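Local coordinates for Ras GTPase-activating-like protein IQGAP2 (Homo sapiens, PDB 5CJP) that probably binds GTP-loaded Rho-family GTPases such as Cdc42 through a RasGAP-related helical domain, as a scaffold rather than by stimulating GTP hydrolysis, at residues E[275-280]-E[302-307]; E[271-276]-E[281-286]. All blocks are in the same frame, centred on the assembly; numbering follows the deposited sequence.

Contact 1: E[275-280]-E[302-307]; sequences QHAASN and QEFRKY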
ATOM      1  N   GLN E 275     -29.597  25.507  10.210  1.00 51.82           N
ATOM      2  CA  GLN E 275     -28.846  25.926  11.398  1.00 51.23           C
ATOM      3  C   GLN E 275     -29.808  26.736  12.243  1.00 50.93           C
ATOM      4  O   GLN E 275     -30.078  26.400  13.386  1.00 50.89           O
ATOM      5  CB  GLN E 275     -27.682  26.833  11.036  1.00 50.16           C
ATOM      6  CG  GLN E 275     -26.361  26.585  11.771  1.00 46.20           C
ATOM      7  CD  GLN E 275     -26.471  26.294  13.269  1.00 43.49           C
ATOM      8  OE1 GLN E 275     -27.053  25.293  13.658  1.00 40.22           O
ATOM      9  NE2 GLN E 275     -25.884  27.157  14.107  1.00 43.20           N
ATOM     10  N   HIS E 276     -30.333  27.801  11.647  1.00 51.80           N
ATOM     11  CA  HIS E 276     -31.284  28.678  12.324  1.00 53.85           C
ATOM     12  C   HIS E 276     -32.401  27.919  13.019  1.00 53.46           C
ATOM     13  O   HIS E 276     -32.731  28.215  14.170  1.00 52.19           O
ATOM     14  CB  HIS E 276     -31.876  29.667  11.327  1.00 55.05           C
ATOM     15  CG  HIS E 276     -30.957  30.797  10.998  1.00 57.31           C
ATOM     16  ND1 HIS E 276     -31.002  32.010  11.653  1.00 57.65           N
ATOM     17  CD2 HIS E 276     -29.930  30.882  10.119  1.00 56.76           C
ATOM     18  CE1 HIS E 276     -30.043  32.791  11.193  1.00 56.89           C
ATOM     19  NE2 HIS E 276     -29.378  32.132  10.261  1.00 55.71           N
ATOM     20  N   ALA E 277     -32.977  26.942  12.322  1.00 53.41           N
ATOM     21  CA  ALA E 277     -34.052  26.143  12.893  1.00 52.07           C
ATOM     22  C   ALA E 277     -33.542  25.362  14.091  1.00 52.18           C
ATOM     23  O   ALA E 277     -34.154  25.386  15.151  1.00 51.76           O
ATOM     24  CB  ALA E 277     -34.603  25.201  11.861  1.00 51.29           C
ATOM     25  N   ALA E 278     -32.411  24.683  13.928  1.00 53.21           N
ATOM     26  CA  ALA E 278     -31.856  23.889  15.020  1.00 54.77           C
ATOM     27  C   ALA E 278     -31.501  24.747  16.225  1.00 56.28           C
ATOM     28  O   ALA E 278     -31.556  24.286  17.365  1.00 55.21           O
ATOM     29  CB  ALA E 278     -30.634  23.135  14.546  1.00 53.71           C
ATOM     30  N   SER E 279     -31.149  26.003  15.972  1.00 59.01           N
ATOM     31  CA  SER E 279     -30.778  26.908  17.045  1.00 61.69           C
ATOM     32  C   SER E 279     -31.907  27.854  17.441  1.00 61.61           C
ATOM     33  O   SER E 279     -31.692  28.801  18.193  1.00 61.10           O
ATOM     34  CB  SER E 279     -29.529  27.702  16.645  1.00 64.01           C
ATOM     35  OG  SER E 279     -29.728  28.411  15.438  1.00 64.25           O
ATOM     36  N   ASN E 280     -33.109  27.576  16.943  1.00 62.21           N
ATOM     37  CA  ASN E 280     -34.300  28.385  17.221  1.00 62.07           C
ATOM     38  C   ASN E 280     -34.090  29.886  16.968  1.00 62.94           C
ATOM     39  O   ASN E 280     -34.459  30.723  17.790  1.00 61.12           O
ATOM     40  CB  ASN E 280     -34.756  28.176  18.667  1.00 59.49           C
ATOM     41  CG  ASN E 280     -36.219  28.554  18.884  1.00 55.99           C
ATOM     42  OD1 ASN E 280     -36.873  29.107  17.997  1.00 54.80           O
ATOM     43  ND2 ASN E 280     -36.740  28.245  20.063  1.00 52.41           N
ATOM     44  N   GLN E 302     -39.064  22.700  16.297  1.00 54.66           N
ATOM     45  CA  GLN E 302     -39.808  21.760  17.116  1.00 58.70           C
ATOM     46  C   GLN E 302     -39.508  20.320  16.717  1.00 59.03           C
ATOM     47  O   GLN E 302     -39.504  19.421  17.560  1.00 58.92           O
ATOM     48  CB  GLN E 302     -41.315  22.033  17.017  1.00 63.40           C
ATOM     49  CG  GLN E 302     -41.780  23.296  17.741  1.00 66.16           C
ATOM     50  CD  GLN E 302     -41.302  23.336  19.173  1.00 69.43           C
ATOM     51  OE1 GLN E 302     -41.321  22.322  19.867  1.00 69.26           O
ATOM     52  NE2 GLN E 302     -40.873  24.508  19.627  1.00 72.03           N
ATOM     53  N   GLU E 303     -39.265  20.089  15.434  1.00 61.44           N
ATOM     54  CA  GLU E 303     -38.940  18.741  14.977  1.00 64.02           C
ATOM     55  C   GLU E 303     -37.521  18.401  15.433  1.00 61.99           C
ATOM     56  O   GLU E 303     -37.274  17.321  15.958  1.00 62.30           O
ATOM     57  CB  GLU E 303     -39.035  18.640  13.452  1.00 67.49           C
ATOM     58  CG  GLU E 303     -40.434  18.769  12.909  1.00 71.14           C
ATOM     59  CD  GLU E 303     -40.503  18.495  11.418  1.00 76.07           C
ATOM     60  OE1 GLU E 303     -40.149  17.369  10.994  1.00 78.02           O
ATOM     61  OE2 GLU E 303     -40.914  19.405  10.666  1.00 77.49           O
ATOM     62  N   PHE E 304     -36.601  19.341  15.233  1.00 58.76           N
ATOM     63  CA  PHE E 304     -35.214  19.159  15.638  1.00 55.77           C
ATOM     64  C   PHE E 304     -35.123  18.917  17.136  1.00 57.03           C
ATOM     65  O   PHE E 304     -34.440  17.992  17.592  1.00 57.71           O
ATOM     66  CB  PHE E 304     -34.405  20.396  15.283  1.00 49.38           C
ATOM     67  CG  PHE E 304     -33.708  20.302  13.972  1.00 45.00           C
ATOM     68  CD1 PHE E 304     -33.550  21.430  13.170  1.00 41.93           C
ATOM     69  CD2 PHE E 304     -33.152  19.098  13.553  1.00 42.51           C
ATOM     70  CE1 PHE E 304     -32.839  21.363  11.968  1.00 41.32           C
ATOM     71  CE2 PHE E 304     -32.443  19.023  12.350  1.00 40.78           C
ATOM     72  CZ  PHE E 304     -32.286  20.158  11.557  1.00 40.45           C
ATOM     73  N   ARG E 305     -35.820  19.755  17.897  1.00 55.99           N
ATOM     74  CA  ARG E 305     -35.828  19.655  19.348  1.00 55.09           C
ATOM     75  C   ARG E 305     -36.253  18.262  19.791  1.00 55.36           C
ATOM     76  O   ARG E 305     -35.671  17.685  20.707  1.00 52.99           O
ATOM     77  CB  ARG E 305     -36.778  20.698  19.936  1.00 54.40           C
ATOM     78  CG  ARG E 305     -36.781  20.740  21.445  1.00 52.22           C
ATOM     79  CD  ARG E 305     -38.130  20.302  22.029  1.00 55.73           C
ATOM     80  NE  ARG E 305     -38.082  20.224  23.493  1.00 54.12           N
ATOM     81  CZ  ARG E 305     -37.743  21.236  24.293  1.00 49.14           C
ATOM     82  NH1 ARG E 305     -37.423  22.418  23.781  1.00 46.90           N
ATOM     83  NH2 ARG E 305     -37.692  21.045  25.604  1.00 46.22           N
ATOM     84  N   LYS E 306     -37.268  17.721  19.128  1.00 56.81           N
ATOM     85  CA  LYS E 306     -37.767  16.386  19.458  1.00 60.44           C
ATOM     86  C   LYS E 306     -36.724  15.311  19.123  1.00 58.94           C
ATOM     87  O   LYS E 306     -36.560  14.331  19.851  1.00 58.18           O
ATOM     88  CB  LYS E 306     -39.065  16.113  18.688  1.00 63.36           C
ATOM     89  CG  LYS E 306     -39.654  14.747  18.947  1.00 67.24           C
ATOM     90  CD  LYS E 306     -40.894  14.510  18.122  1.00 70.33           C
ATOM     91  CE  LYS E 306     -41.465  13.131  18.385  1.00 71.75           C
ATOM     92  NZ  LYS E 306     -42.694  12.907  17.578  1.00 73.57           N
ATOM     93  N   TYR E 307     -36.036  15.523  18.007  1.00 56.84           N
ATOM     94  CA  TYR E 307     -34.994  14.645  17.487  1.00 54.77           C
ATOM     95  C   TYR E 307     -33.804  14.575  18.441  1.00 53.09           C
ATOM     96  O   TYR E 307     -33.394  13.493  18.863  1.00 50.96           O
ATOM     97  CB  TYR E 307     -34.555  15.203  16.137  1.00 55.91           C
ATOM     98  CG  TYR E 307     -33.416  14.497  15.461  1.00 54.16           C
ATOM     99  CD1 TYR E 307     -33.598  13.268  14.843  1.00 54.24           C
ATOM    100  CD2 TYR E 307     -32.164  15.100  15.379  1.00 54.98           C
ATOM    101  CE1 TYR E 307     -32.557  12.659  14.147  1.00 54.31           C
ATOM    102  CE2 TYR E 307     -31.117  14.498  14.687  1.00 54.20           C
ATOM    103  CZ  TYR E 307     -31.318  13.284  14.070  1.00 52.37           C
ATOM    104  OH  TYR E 307     -30.298  12.708  13.359  1.00 48.10           O
TER
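F304 reaches across from the helix at 302-307 to lie against A277 and A278, in the last turn of the facing helix. With CG turned past the usual staggered position beside the backbone N (chi1 -95°), the CD1-CE1 side of the ring lies on the A278 backbone. CG is already near it, 4.2 Å from A278 CA. Next along the ring, F304 CD1 comes closest, 3.5 Å from A278 CA, and lies 3.6 Å from the methyl A278 CB. A277 comes in at the ring's edge, near its plane, its carbonyl C 4.0 Å from F304 CD1. Farther out, F304 CE1 still touches A278 CB, at 3.8 Å. Side-chain contact is apolar, the ring also touching backbone atoms, and the small alanines let the two helices come close, with A278 CA and F304 CA 5.8 Å apart. With an alanine in place of F304, a gap would probably open beside A278, leaving the last turn of its helix poorly packed. The ring also meets Y234 of helix 222-243, F308 one turn on in its own helix at a shallow interplanar angle, and I192 of helix 167-193, so F304 joins helices 261-278 and 294-311 to two further helices.

Contact 2: E[271-276]-E[281-286]; sequences AKVLQH and KLFEGE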
ATOM      1  N   ALA E 271     -28.166  24.690   4.501  1.00 42.46           N
ATOM      2  CA  ALA E 271     -27.472  24.625   5.783  1.00 41.90           C
ATOM      3  C   ALA E 271     -27.779  25.827   6.666  1.00 42.65           C
ATOM      4  O   ALA E 271     -27.883  25.701   7.886  1.00 41.99           O
ATOM      5  CB  ALA E 271     -26.000  24.527   5.560  1.00 41.17           C
ATOM      6  N   LYS E 272     -27.916  26.995   6.053  1.00 43.79           N
ATOM      7  CA  LYS E 272     -28.211  28.185   6.820  1.00 45.53           C
ATOM      8  C   LYS E 272     -29.617  28.086   7.409  1.00 47.07           C
ATOM      9  O   LYS E 272     -29.815  28.304   8.605  1.00 49.42           O
ATOM     10  CB  LYS E 272     -28.074  29.432   5.948  1.00 46.04           C
ATOM     11  CG  LYS E 272     -28.175  30.730   6.731  1.00 40.45           C
ATOM     12  CD  LYS E 272     -27.990  31.910   5.828  1.00 42.37           C
ATOM     13  CE  LYS E 272     -28.258  33.223   6.546  1.00 41.59           C
ATOM     14  NZ  LYS E 272     -28.250  34.356   5.561  1.00 43.19           N
ATOM     15  N   VAL E 273     -30.597  27.745   6.586  1.00 47.21           N
ATOM     16  CA  VAL E 273     -31.954  27.624   7.106  1.00 45.53           C
ATOM     17  C   VAL E 273     -32.025  26.588   8.220  1.00 48.29           C
ATOM     18  O   VAL E 273     -32.618  26.836   9.265  1.00 47.93           O
ATOM     19  CB  VAL E 273     -32.956  27.227   6.016  1.00 42.10           C
ATOM     20  CG1 VAL E 273     -34.317  26.971   6.647  1.00 35.32           C
ATOM     21  CG2 VAL E 273     -33.064  28.332   4.991  1.00 37.48           C
ATOM     22  N   LEU E 274     -31.418  25.424   8.009  1.00 50.39           N
ATOM     23  CA  LEU E 274     -31.452  24.388   9.029  1.00 52.27           C
ATOM     24  C   LEU E 274     -30.698  24.756  10.318  1.00 53.39           C
ATOM     25  O   LEU E 274     -31.127  24.364  11.409  1.00 54.32           O
ATOM     26  CB  LEU E 274     -30.955  23.052   8.452  1.00 51.46           C
ATOM     27  CG  LEU E 274     -31.884  22.324   7.455  1.00 49.18           C
ATOM     28  CD1 LEU E 274     -31.280  20.979   7.065  1.00 47.87           C
ATOM     29  CD2 LEU E 274     -33.251  22.102   8.069  1.00 45.09           C
ATOM     30  N   GLN E 275     -29.597  25.507  10.210  1.00 51.82           N
ATOM     31  CA  GLN E 275     -28.846  25.926  11.398  1.00 51.23           C
ATOM     32  C   GLN E 275     -29.808  26.736  12.243  1.00 50.93           C
ATOM     33  O   GLN E 275     -30.078  26.400  13.386  1.00 50.89           O
ATOM     34  CB  GLN E 275     -27.682  26.833  11.036  1.00 50.16           C
ATOM     35  CG  GLN E 275     -26.361  26.585  11.771  1.00 46.20           C
ATOM     36  CD  GLN E 275     -26.471  26.294  13.269  1.00 43.49           C
ATOM     37  OE1 GLN E 275     -27.053  25.293  13.658  1.00 40.22           O
ATOM     38  NE2 GLN E 275     -25.884  27.157  14.107  1.00 43.20           N
ATOM     39  N   HIS E 276     -30.333  27.801  11.647  1.00 51.80           N
ATOM     40  CA  HIS E 276     -31.284  28.678  12.324  1.00 53.85           C
ATOM     41  C   HIS E 276     -32.401  27.919  13.019  1.00 53.46           C
ATOM     42  O   HIS E 276     -32.731  28.215  14.170  1.00 52.19           O
ATOM     43  CB  HIS E 276     -31.876  29.667  11.327  1.00 55.05           C
ATOM     44  CG  HIS E 276     -30.957  30.797  10.998  1.00 57.31           C
ATOM     45  ND1 HIS E 276     -31.002  32.010  11.653  1.00 57.65           N
ATOM     46  CD2 HIS E 276     -29.930  30.882  10.119  1.00 56.76           C
ATOM     47  CE1 HIS E 276     -30.043  32.791  11.193  1.00 56.89           C
ATOM     48  NE2 HIS E 276     -29.378  32.132  10.261  1.00 55.71           N
ATOM     49  N   LYS E 281     -33.511  30.220  15.821  1.00 65.18           N
ATOM     50  CA  LYS E 281     -33.253  31.610  15.469  1.00 68.38           C
ATOM     51  C   LYS E 281     -34.021  32.051  14.229  1.00 67.52           C
ATOM     52  O   LYS E 281     -33.752  31.599  13.112  1.00 68.47           O
ATOM     53  CB  LYS E 281     -31.751  31.826  15.252  1.00 71.19           C
ATOM     54  CG  LYS E 281     -30.995  32.156  16.520  1.00 77.96           C
ATOM     55  CD  LYS E 281     -31.091  33.637  16.846  1.00 82.55           C
ATOM     56  CE  LYS E 281     -30.121  34.459  15.988  1.00 85.71           C
ATOM     57  NZ  LYS E 281     -30.227  34.165  14.528  1.00 85.74           N
ATOM     58  N   LEU E 282     -34.976  32.948  14.426  1.00 66.20           N
ATOM     59  CA  LEU E 282     -35.777  33.451  13.325  1.00 64.95           C
ATOM     60  C   LEU E 282     -35.012  34.496  12.519  1.00 64.34           C
ATOM     61  O   LEU E 282     -34.112  35.167  13.030  1.00 62.46           O
ATOM     62  CB  LEU E 282     -37.072  34.064  13.861  1.00 65.76           C
ATOM     63  CG  LEU E 282     -37.911  33.163  14.770  1.00 66.06           C
ATOM     64  CD1 LEU E 282     -39.147  33.909  15.231  1.00 66.02           C
ATOM     65  CD2 LEU E 282     -38.292  31.894  14.023  1.00 66.57           C
ATOM     66  N   PHE E 283     -35.366  34.619  11.248  1.00 64.61           N
ATOM     67  CA  PHE E 283     -34.739  35.593  10.380  1.00 66.27           C
ATOM     68  C   PHE E 283     -35.252  36.979  10.744  1.00 70.80           C
ATOM     69  O   PHE E 283     -36.417  37.145  11.094  1.00 71.17           O
ATOM     70  CB  PHE E 283     -35.075  35.281   8.929  1.00 60.70           C
ATOM     71  CG  PHE E 283     -34.331  34.102   8.380  1.00 51.71           C
ATOM     72  CD1 PHE E 283     -34.907  33.294   7.408  1.00 46.64           C
ATOM     73  CD2 PHE E 283     -33.035  33.821   8.803  1.00 48.00           C
ATOM     74  CE1 PHE E 283     -34.210  32.226   6.861  1.00 42.96           C
ATOM     75  CE2 PHE E 283     -32.332  32.757   8.261  1.00 45.20           C
ATOM     76  CZ  PHE E 283     -32.925  31.956   7.284  1.00 43.70           C
ATOM     77  N   GLU E 284     -34.373  37.970  10.679  1.00 76.35           N
ATOM     78  CA  GLU E 284     -34.755  39.333  10.994  1.00 80.66           C
ATOM     79  C   GLU E 284     -33.549  40.243  10.870  1.00 82.16           C
ATOM     80  O   GLU E 284     -32.477  39.790  10.481  1.00 82.34           O
ATOM     81  CB  GLU E 284     -35.342  39.409  12.404  1.00 83.13           C
ATOM     82  CG  GLU E 284     -34.370  39.113  13.524  1.00 82.40           C
ATOM     83  CD  GLU E 284     -35.078  38.887  14.847  1.00 83.98           C
ATOM     84  OE1 GLU E 284     -34.488  39.199  15.900  1.00 85.51           O
ATOM     85  OE2 GLU E 284     -36.224  38.386  14.837  1.00 83.78           O
ATOM     86  N   GLY E 285     -33.747  41.521  11.181  1.00 84.06           N
ATOM     87  CA  GLY E 285     -32.680  42.506  11.103  1.00 86.09           C
ATOM     88  C   GLY E 285     -31.610  42.216  10.069  1.00 88.06           C
ATOM     89  O   GLY E 285     -30.609  41.563  10.381  1.00 89.76           O
ATOM     90  N   GLU E 286     -31.810  42.705   8.848  1.00 87.86           N
ATOM     91  CA  GLU E 286     -30.851  42.494   7.764  1.00 87.55           C
ATOM     92  C   GLU E 286     -31.235  41.209   7.031  1.00 85.56           C
ATOM     93  O   GLU E 286     -30.954  41.038   5.851  1.00 81.00           O
ATOM     94  CB  GLU E 286     -29.423  42.397   8.329  1.00 90.51           C
ATOM     95  CG  GLU E 286     -28.326  43.023   7.471  1.00 94.38           C
ATOM     96  CD  GLU E 286     -28.460  44.533   7.305  1.00 96.73           C
ATOM     97  OE1 GLU E 286     -29.518  44.986   6.815  1.00 98.57           O
ATOM     98  OE2 GLU E 286     -27.499  45.257   7.656  1.00 97.09           O
TER
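K281 and H276 hold each other by two bonds where the chain leaves its helix. K281 N donates almost straight to H276 O (2.7 Å, 176°), the outer bond of a Schellman motif in which N280, with positive phi, is the C-prime residue. H276 ND1 returns a more bent bond to K281 O at 3.1 Å; the oxygen lies near the imidazole plane, whereas the donor stands above the carbonyl plane. The aliphatic chain of K281, bent at chi2, chi3 and chi4, folds back so that NZ comes 3.6 Å from H276 CE1, a nearby positive charge that would probably discourage a second proton on the ring. L282 turns away and packs on N294 and S298. F283 then brings its ring edge to the face of H276, with CE2 over the imidazole centre; the centroids are 4.7 Å apart and the planes at 61°, a tilted edge-to-face pair. At the edge of the phenyl ring, F283 CZ meets V273 CG2 at 4.3 Å, while K272 CE lies 4.4 Å from F283 CE2. The backbone is tied down here too, F283 N bonding to OD1 of N294, at the start of helix 294-311. F283 and V273 both rest on M293 and on L297 of helix 294-311, and V273 also on L180 of helix 167-193; the loop is thus closed against the end of helix 261-278.

Both contacts grow from the end of helix 261-278 and share Q275 and H276; their centres are 11 Å apart. Contact 1 seats the helix on 294-311, whereas contact 2 folds the following loop back over it. They touch directly, F304 CE1 lying 3.5 Å from L274 O. Neither reaches nucleotide: the side chain of A278 is about 14 Å from a bound GTP and that of K281 about 9 Å. The residues seen lining a GTP pocket, N57, R59, E60 and Y326, belong to neither. Instead, Q275 NE2 and E286 OE2 each bond to the backbone of a chain of another protein, consistent with this helix end and the loop after it helping to form the GTPase-binding surface.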